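Local coordinates for protein N-acetylgalactosaminyltransferase 7 (Homo sapiens, PDB 6IWR) that belongs to the glycosyltransferases, joining a GT-A domain to a ricin-type beta-trefoil lectin domain, at residues T166-I171 / I202-G207; K177-I182 / N206-V211. All coordinates share one frame; numbering follows the deposited sequence.

Interaction 1. Residues T166-I171 / I202-G207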
ATOM      1  N   THR A 166     -10.261  18.908  21.245  1.00 26.70           N
ATOM      2  CA  THR A 166     -11.639  18.428  21.227  1.00 25.59           C
ATOM      3  C   THR A 166     -12.423  19.056  22.371  1.00 28.72           C
ATOM      4  O   THR A 166     -13.469  19.689  22.171  1.00 28.36           O
ATOM      5  CB  THR A 166     -11.684  16.911  21.377  1.00 29.73           C
ATOM      6  OG1 THR A 166     -10.731  16.289  20.509  1.00 33.26           O
ATOM      7  CG2 THR A 166     -13.088  16.391  21.077  1.00 25.74           C
ATOM      8  N   VAL A 167     -11.893  18.881  23.587  1.00 23.47           N
ATOM      9  CA  VAL A 167     -12.518  19.398  24.794  1.00 26.12           C
ATOM     10  C   VAL A 167     -12.628  20.916  24.738  1.00 27.72           C
ATOM     11  O   VAL A 167     -13.699  21.487  24.988  1.00 26.38           O
ATOM     12  CB  VAL A 167     -11.733  18.922  26.035  1.00 29.43           C
ATOM     13  CG1 VAL A 167     -12.214  19.653  27.292  1.00 28.69           C
ATOM     14  CG2 VAL A 167     -11.888  17.402  26.215  1.00 27.82           C
ATOM     15  N   HIS A 168     -11.515  21.599  24.458  1.00 27.40           N
ATOM     16  CA  HIS A 168     -11.580  23.053  24.343  1.00 27.62           C
ATOM     17  C   HIS A 168     -12.680  23.452  23.369  1.00 28.92           C
ATOM     18  O   HIS A 168     -13.518  24.313  23.665  1.00 30.08           O
ATOM     19  CB  HIS A 168     -10.228  23.633  23.891  1.00 23.47           C
ATOM     20  CG  HIS A 168      -9.268  23.889  25.015  1.00 25.81           C
ATOM     21  ND1 HIS A 168      -9.000  25.152  25.502  1.00 26.06           N
ATOM     22  CD2 HIS A 168      -8.503  23.040  25.743  1.00 27.18           C
ATOM     23  CE1 HIS A 168      -8.118  25.068  26.482  1.00 26.64           C
ATOM     24  NE2 HIS A 168      -7.794  23.799  26.646  1.00 24.96           N
ATOM     25  N   SER A 169     -12.714  22.802  22.210  1.00 29.54           N
ATOM     26  CA  SER A 169     -13.716  23.129  21.209  1.00 23.56           C
ATOM     27  C   SER A 169     -15.127  22.957  21.770  1.00 25.41           C
ATOM     28  O   SER A 169     -15.979  23.833  21.591  1.00 25.73           O
ATOM     29  CB  SER A 169     -13.459  22.276  19.966  1.00 23.06           C
ATOM     30  OG  SER A 169     -14.561  21.485  19.592  1.00 27.90           O
ATOM     31  N   VAL A 170     -15.381  21.859  22.492  1.00 28.11           N
ATOM     32  CA  VAL A 170     -16.707  21.623  23.075  1.00 27.97           C
ATOM     33  C   VAL A 170     -17.046  22.700  24.100  1.00 29.05           C
ATOM     34  O   VAL A 170     -18.160  23.255  24.109  1.00 23.50           O
ATOM     35  CB  VAL A 170     -16.778  20.222  23.708  1.00 28.44           C
ATOM     36  CG1 VAL A 170     -18.050  20.096  24.550  1.00 23.48           C
ATOM     37  CG2 VAL A 170     -16.705  19.144  22.638  1.00 24.26           C
ATOM     38  N   ILE A 171     -16.091  23.003  24.986  1.00 25.87           N
ATOM     39  CA  ILE A 171     -16.261  24.103  25.925  1.00 23.83           C
ATOM     40  C   ILE A 171     -16.506  25.414  25.173  1.00 27.58           C
ATOM     41  O   ILE A 171     -17.384  26.204  25.538  1.00 28.70           O
ATOM     42  CB  ILE A 171     -15.031  24.173  26.850  1.00 26.57           C
ATOM     43  CG1 ILE A 171     -14.870  22.851  27.608  1.00 27.79           C
ATOM     44  CG2 ILE A 171     -15.132  25.346  27.805  1.00 19.98           C
ATOM     45  CD1 ILE A 171     -15.176  22.954  29.085  1.00 30.15           C
ATOM     46  N   ILE A 202      -6.729  19.188  33.888  1.00 33.96           N
ATOM     47  CA  ILE A 202      -8.179  19.112  33.805  1.00 29.92           C
ATOM     48  C   ILE A 202      -8.850  19.942  34.893  1.00 33.70           C
ATOM     49  O   ILE A 202     -10.017  20.320  34.760  1.00 32.87           O
ATOM     50  CB  ILE A 202      -8.555  17.623  33.859  1.00 29.04           C
ATOM     51  CG1 ILE A 202      -8.618  17.108  32.444  1.00 34.69           C
ATOM     52  CG2 ILE A 202      -9.820  17.359  34.600  1.00 29.74           C
ATOM     53  CD1 ILE A 202      -9.281  18.068  31.559  1.00 36.13           C
ATOM     54  N   LYS A 203      -8.113  20.237  35.973  1.00 31.12           N
ATOM     55  CA  LYS A 203      -8.621  21.129  37.011  1.00 29.81           C
ATOM     56  C   LYS A 203      -8.959  22.506  36.451  1.00 30.92           C
ATOM     57  O   LYS A 203      -9.690  23.272  37.087  1.00 32.34           O
ATOM     58  CB  LYS A 203      -7.602  21.224  38.158  1.00 23.79           C
ATOM     59  CG  LYS A 203      -7.562  19.952  39.018  1.00 30.88           C
ATOM     60  CD  LYS A 203      -6.610  20.020  40.189  1.00 34.72           C
ATOM     61  CE  LYS A 203      -6.212  18.629  40.651  1.00 36.83           C
ATOM     62  NZ  LYS A 203      -5.279  18.605  41.815  1.00 40.08           N
ATOM     63  N   LEU A 204      -8.461  22.813  35.252  1.00 31.80           N
ATOM     64  CA  LEU A 204      -8.740  24.077  34.579  1.00 31.93           C
ATOM     65  C   LEU A 204     -10.225  24.432  34.566  1.00 28.99           C
ATOM     66  O   LEU A 204     -10.582  25.613  34.554  1.00 35.38           O
ATOM     67  CB  LEU A 204      -8.200  23.984  33.151  1.00 28.51           C
ATOM     68  CG  LEU A 204      -7.953  25.204  32.273  1.00 31.82           C
ATOM     69  CD1 LEU A 204      -8.429  24.868  30.859  1.00 29.01           C
ATOM     70  CD2 LEU A 204      -8.597  26.479  32.804  1.00 25.86           C
ATOM     71  N   TRP A 205     -11.109  23.429  34.546  1.00 30.57           N
ATOM     72  CA  TRP A 205     -12.544  23.626  34.334  1.00 26.67           C
ATOM     73  C   TRP A 205     -13.378  23.327  35.581  1.00 31.57           C
ATOM     74  O   TRP A 205     -14.601  23.166  35.490  1.00 34.42           O
ATOM     75  CB  TRP A 205     -13.027  22.765  33.168  1.00 23.69           C
ATOM     76  CG  TRP A 205     -12.495  23.170  31.848  1.00 27.92           C
ATOM     77  CD1 TRP A 205     -12.848  24.275  31.125  1.00 26.97           C
ATOM     78  CD2 TRP A 205     -11.540  22.460  31.055  1.00 25.56           C
ATOM     79  NE1 TRP A 205     -12.153  24.312  29.949  1.00 29.75           N
ATOM     80  CE2 TRP A 205     -11.339  23.213  29.878  1.00 25.81           C
ATOM     81  CE3 TRP A 205     -10.821  21.275  31.236  1.00 24.49           C
ATOM     82  CZ2 TRP A 205     -10.447  22.828  28.885  1.00 26.43           C
ATOM     83  CZ3 TRP A 205      -9.942  20.881  30.248  1.00 26.81           C
ATOM     84  CH2 TRP A 205      -9.761  21.659  29.081  1.00 30.80           C
ATOM     85  N   ASN A 206     -12.746  23.215  36.739  1.00 28.78           N
ATOM     86  CA  ASN A 206     -13.463  23.231  38.010  1.00 25.13           C
ATOM     87  C   ASN A 206     -14.372  22.036  38.179  1.00 27.37           C
ATOM     88  O   ASN A 206     -15.386  22.126  38.867  1.00 30.07           O
ATOM     89  CB  ASN A 206     -14.278  24.507  38.172  1.00 25.79           C
ATOM     90  CG  ASN A 206     -13.403  25.721  38.277  1.00 36.41           C
ATOM     91  OD1 ASN A 206     -13.761  26.803  37.822  1.00 44.29           O
ATOM     92  ND2 ASN A 206     -12.223  25.540  38.855  1.00 35.89           N
ATOM     93  N   GLY A 207     -14.020  20.899  37.590  1.00 29.16           N
ATOM     94  CA  GLY A 207     -14.854  19.725  37.747  1.00 22.07           C
ATOM     95  C   GLY A 207     -15.848  19.501  36.635  1.00 22.60           C
ATOM     96  O   GLY A 207     -16.483  18.449  36.602  1.00 33.08           O
TER

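Interaction 2. Residues K177-I182 / N206-V211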
ATOM      1  N   LYS A 177     -25.129  26.258  29.820  1.00 25.62           N
ATOM      2  CA  LYS A 177     -26.229  25.712  30.608  1.00 29.12           C
ATOM      3  C   LYS A 177     -26.680  24.331  30.125  1.00 32.75           C
ATOM      4  O   LYS A 177     -27.327  23.600  30.884  1.00 27.27           O
ATOM      5  CB  LYS A 177     -27.398  26.689  30.612  1.00 22.99           C
ATOM      6  CG  LYS A 177     -27.983  26.957  29.239  1.00 32.51           C
ATOM      7  CD  LYS A 177     -29.264  27.770  29.342  1.00 33.91           C
ATOM      8  CE  LYS A 177     -28.972  29.255  29.414  1.00 29.50           C
ATOM      9  NZ  LYS A 177     -29.078  29.811  28.044  1.00 39.00           N
ATOM     10  N   TYR A 178     -26.356  23.941  28.891  1.00 34.72           N
ATOM     11  CA  TYR A 178     -26.712  22.594  28.440  1.00 26.97           C
ATOM     12  C   TYR A 178     -25.603  21.581  28.657  1.00 25.87           C
ATOM     13  O   TYR A 178     -25.865  20.381  28.570  1.00 32.39           O
ATOM     14  CB  TYR A 178     -27.129  22.599  26.967  1.00 23.34           C
ATOM     15  CG  TYR A 178     -28.200  23.627  26.733  1.00 29.89           C
ATOM     16  CD1 TYR A 178     -29.525  23.373  27.084  1.00 28.06           C
ATOM     17  CD2 TYR A 178     -27.881  24.889  26.248  1.00 29.87           C
ATOM     18  CE1 TYR A 178     -30.503  24.331  26.903  1.00 27.22           C
ATOM     19  CE2 TYR A 178     -28.858  25.843  26.070  1.00 30.38           C
ATOM     20  CZ  TYR A 178     -30.153  25.557  26.405  1.00 28.04           C
ATOM     21  OH  TYR A 178     -31.093  26.518  26.226  1.00 35.50           O
ATOM     22  N   LEU A 179     -24.391  22.022  28.977  1.00 26.78           N
ATOM     23  CA  LEU A 179     -23.246  21.131  29.103  1.00 21.56           C
ATOM     24  C   LEU A 179     -23.155  20.668  30.547  1.00 29.05           C
ATOM     25  O   LEU A 179     -22.626  21.375  31.406  1.00 41.70           O
ATOM     26  CB  LEU A 179     -21.979  21.845  28.684  1.00 22.07           C
ATOM     27  CG  LEU A 179     -20.980  20.977  27.934  1.00 26.82           C
ATOM     28  CD1 LEU A 179     -19.572  21.345  28.338  1.00 26.86           C
ATOM     29  CD2 LEU A 179     -21.231  19.504  28.121  1.00 30.52           C
ATOM     30  N   ALA A 180     -23.645  19.463  30.822  1.00 29.51           N
ATOM     31  CA  ALA A 180     -23.691  18.991  32.199  1.00 23.40           C
ATOM     32  C   ALA A 180     -22.329  18.543  32.721  1.00 28.97           C
ATOM     33  O   ALA A 180     -22.085  18.625  33.933  1.00 29.44           O
ATOM     34  CB  ALA A 180     -24.695  17.846  32.315  1.00 28.80           C
ATOM     35  N   GLU A 181     -21.446  18.060  31.840  1.00 26.51           N
ATOM     36  CA  GLU A 181     -20.159  17.462  32.190  1.00 24.45           C
ATOM     37  C   GLU A 181     -19.528  16.939  30.906  1.00 26.17           C
ATOM     38  O   GLU A 181     -20.228  16.605  29.946  1.00 29.21           O
ATOM     39  CB  GLU A 181     -20.312  16.312  33.205  1.00 26.01           C
ATOM     40  CG  GLU A 181     -21.015  15.094  32.608  1.00 26.17           C
ATOM     41  CD  GLU A 181     -21.200  13.925  33.571  1.00 33.69           C
ATOM     42  OE1 GLU A 181     -20.487  13.887  34.608  1.00 32.13           O
ATOM     43  OE2 GLU A 181     -22.064  13.046  33.277  1.00 29.53           O
ATOM     44  N   ILE A 182     -18.203  16.868  30.894  1.00 26.06           N
ATOM     45  CA  ILE A 182     -17.461  16.221  29.825  1.00 23.59           C
ATOM     46  C   ILE A 182     -16.719  15.064  30.471  1.00 24.82           C
ATOM     47  O   ILE A 182     -15.811  15.275  31.285  1.00 25.92           O
ATOM     48  CB  ILE A 182     -16.491  17.174  29.114  1.00 24.87           C
ATOM     49  CG1 ILE A 182     -17.259  18.330  28.436  1.00 32.90           C
ATOM     50  CG2 ILE A 182     -15.657  16.379  28.106  1.00 24.24           C
ATOM     51  CD1 ILE A 182     -16.363  19.436  27.828  1.00 25.57           C
ATOM     52  N   ASN A 206     -12.746  23.215  36.739  1.00 28.78           N
ATOM     53  CA  ASN A 206     -13.463  23.231  38.010  1.00 25.13           C
ATOM     54  C   ASN A 206     -14.372  22.036  38.179  1.00 27.37           C
ATOM     55  O   ASN A 206     -15.386  22.126  38.867  1.00 30.07           O
ATOM     56  CB  ASN A 206     -14.278  24.507  38.172  1.00 25.79           C
ATOM     57  CG  ASN A 206     -13.403  25.721  38.277  1.00 36.41           C
ATOM     58  OD1 ASN A 206     -13.761  26.803  37.822  1.00 44.29           O
ATOM     59  ND2 ASN A 206     -12.223  25.540  38.855  1.00 35.89           N
ATOM     60  N   GLY A 207     -14.020  20.899  37.590  1.00 29.16           N
ATOM     61  CA  GLY A 207     -14.854  19.725  37.747  1.00 22.07           C
ATOM     62  C   GLY A 207     -15.848  19.501  36.635  1.00 22.60           C
ATOM     63  O   GLY A 207     -16.483  18.449  36.602  1.00 33.08           O
ATOM     64  N   LEU A 208     -15.997  20.453  35.713  1.00 26.36           N
ATOM     65  CA  LEU A 208     -16.861  20.230  34.561  1.00 23.80           C
ATOM     66  C   LEU A 208     -16.390  19.028  33.752  1.00 28.65           C
ATOM     67  O   LEU A 208     -17.212  18.261  33.231  1.00 28.92           O
ATOM     68  CB  LEU A 208     -16.887  21.492  33.691  1.00 28.11           C
ATOM     69  CG  LEU A 208     -18.156  21.808  32.881  1.00 27.24           C
ATOM     70  CD1 LEU A 208     -17.833  21.666  31.412  1.00 28.52           C
ATOM     71  CD2 LEU A 208     -19.354  20.943  33.280  1.00 20.27           C
ATOM     72  N   VAL A 209     -15.068  18.863  33.629  1.00 23.42           N
ATOM     73  CA  VAL A 209     -14.440  17.796  32.864  1.00 21.23           C
ATOM     74  C   VAL A 209     -13.877  16.784  33.844  1.00 25.77           C
ATOM     75  O   VAL A 209     -13.281  17.150  34.857  1.00 30.21           O
ATOM     76  CB  VAL A 209     -13.328  18.350  31.958  1.00 26.78           C
ATOM     77  CG1 VAL A 209     -12.706  17.230  31.063  1.00 26.24           C
ATOM     78  CG2 VAL A 209     -13.845  19.541  31.154  1.00 23.32           C
ATOM     79  N   LYS A 210     -14.080  15.516  33.558  1.00 26.07           N
ATOM     80  CA  LYS A 210     -13.635  14.477  34.461  1.00 27.27           C
ATOM     81  C   LYS A 210     -13.149  13.310  33.611  1.00 32.54           C
ATOM     82  O   LYS A 210     -13.543  13.160  32.448  1.00 30.54           O
ATOM     83  CB  LYS A 210     -14.765  14.073  35.446  1.00 28.19           C
ATOM     84  CG  LYS A 210     -16.175  13.996  34.826  1.00 28.51           C
ATOM     85  CD  LYS A 210     -17.315  13.900  35.851  1.00 29.64           C
ATOM     86  CE  LYS A 210     -17.584  15.243  36.570  1.00 35.46           C
ATOM     87  NZ  LYS A 210     -18.813  15.942  36.097  1.00 31.43           N
ATOM     88  N   VAL A 211     -12.237  12.522  34.176  1.00 30.43           N
ATOM     89  CA  VAL A 211     -11.679  11.367  33.492  1.00 28.23           C
ATOM     90  C   VAL A 211     -11.905  10.160  34.375  1.00 29.72           C
ATOM     91  O   VAL A 211     -11.786  10.252  35.595  1.00 31.43           O
ATOM     92  CB  VAL A 211     -10.177  11.538  33.183  1.00 30.45           C
ATOM     93  CG1 VAL A 211      -9.376  11.691  34.471  1.00 26.07           C
ATOM     94  CG2 VAL A 211      -9.681  10.364  32.364  1.00 32.09           C
TER

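Interaction 1. Residues T166-I171 / I202-G207
The imidazole of His168 is held at both nitrogens, ND1 by Asp126 OD1 and NE2 by Tyr201 OH, and it presents one face to the indole of Trp205. The two rings make a T-shaped (edge-to-face) pair with centroids 5.2 Å apart and planes at 73°. The indole supplies the edge: Trp205 CZ2 stands over the imidazole, 3.6 Å from His168 NE2, while the polar partners fix the rotation of the ring it meets. Two aliphatic side chains, one helical turn apart on helix 160-173, cover one face of the indole through CH-pi contacts. Val167 CG1 sits 4.0 Å from the centroid of the six-membered ring of Trp205, and Ile171 CD1 sits 3.6 Å from the centroid of its five-membered ring. Val167 gets there by placing CG1 anti to the backbone N (chi1 170°), the branch that reaches the far end of the indole near CH2. Leu204 CD1, from the indole's own loop, lies over the opposite face near its rim, and Met164 of the helix also touches the ring. This loop follows helix 197-201 and leads into strand 209-213, and Trp205 carries most of its packing on helix 160-173 in the GT-A fold. Between the two segments the contact is apolar and aromatic, resting on shape and dispersion, and the bond from His168 NE2 to Tyr201 OH adds a polar tie beside it.

Interaction 2. Residues K177-I182 / N206-V211
Leu208 lies across the start of strand 179-186, its CD1 meeting Leu179 CD1 at 3.5 Å while CD2 reaches over the backbone at Ala180 O and Glu181 CA. Past this point the chains pair as parallel strands. Ile182 gives its N-H to Leu208 O at 2.9 Å and takes the N-H of Lys210 on its own O at 2.9 Å, the second bond nearly collinear with the carbonyl (168° at O). These two bonds bracket Val209, whose side chain lies beside that of Ile182 and points the same way, Val209 CG2 4.1 Å from Ile182 CB. Away from these apolar side chains, Lys210 NZ forms a 3.0 Å salt bridge, which Glu181 OE1 accepts through its anti lone pair, on the side away from OE2. The lysine chain is bent about both CG-CD (chi3 74°) and CD-CE, which brings NZ back over Glu181, and the two side chains cross at about a right angle. Glu181 OE2 is taken by Ser150 OG and Leu233 N. The pairing sets side by side the two parallel strands of a beta-alpha-beta unit whose crossover contains helix 197-201, as in the Rossmann-like part of GT-A folds. With partners on both oxygens, the buried carboxylate is firmly oriented and probably stays ionised.

How the interactions relate
Both contacts belong to the GT-A domain, one in the sheet and one in the helix and loop packed against it, and their centres are about 7 Å apart. Interaction 1 is a surface contact that ties helix 160-173 to the loop before strand 209-213; interaction 2 is partly buried and joins that strand to strand 179-186. Asn206 and Gly207 belong to both, so the loop settled by the first runs directly into the strand paired by the second. They also touch: Ile171 CD1 packs 3.8 Å from Leu208 CD1, and Ile182 reaches the helix at Val170 and Ile171. The chemistry divides accordingly: aromatic and CH-pi packing in interaction 1; backbone hydrogen bonds, a side-chain salt bridge and apolar packing in interaction 2.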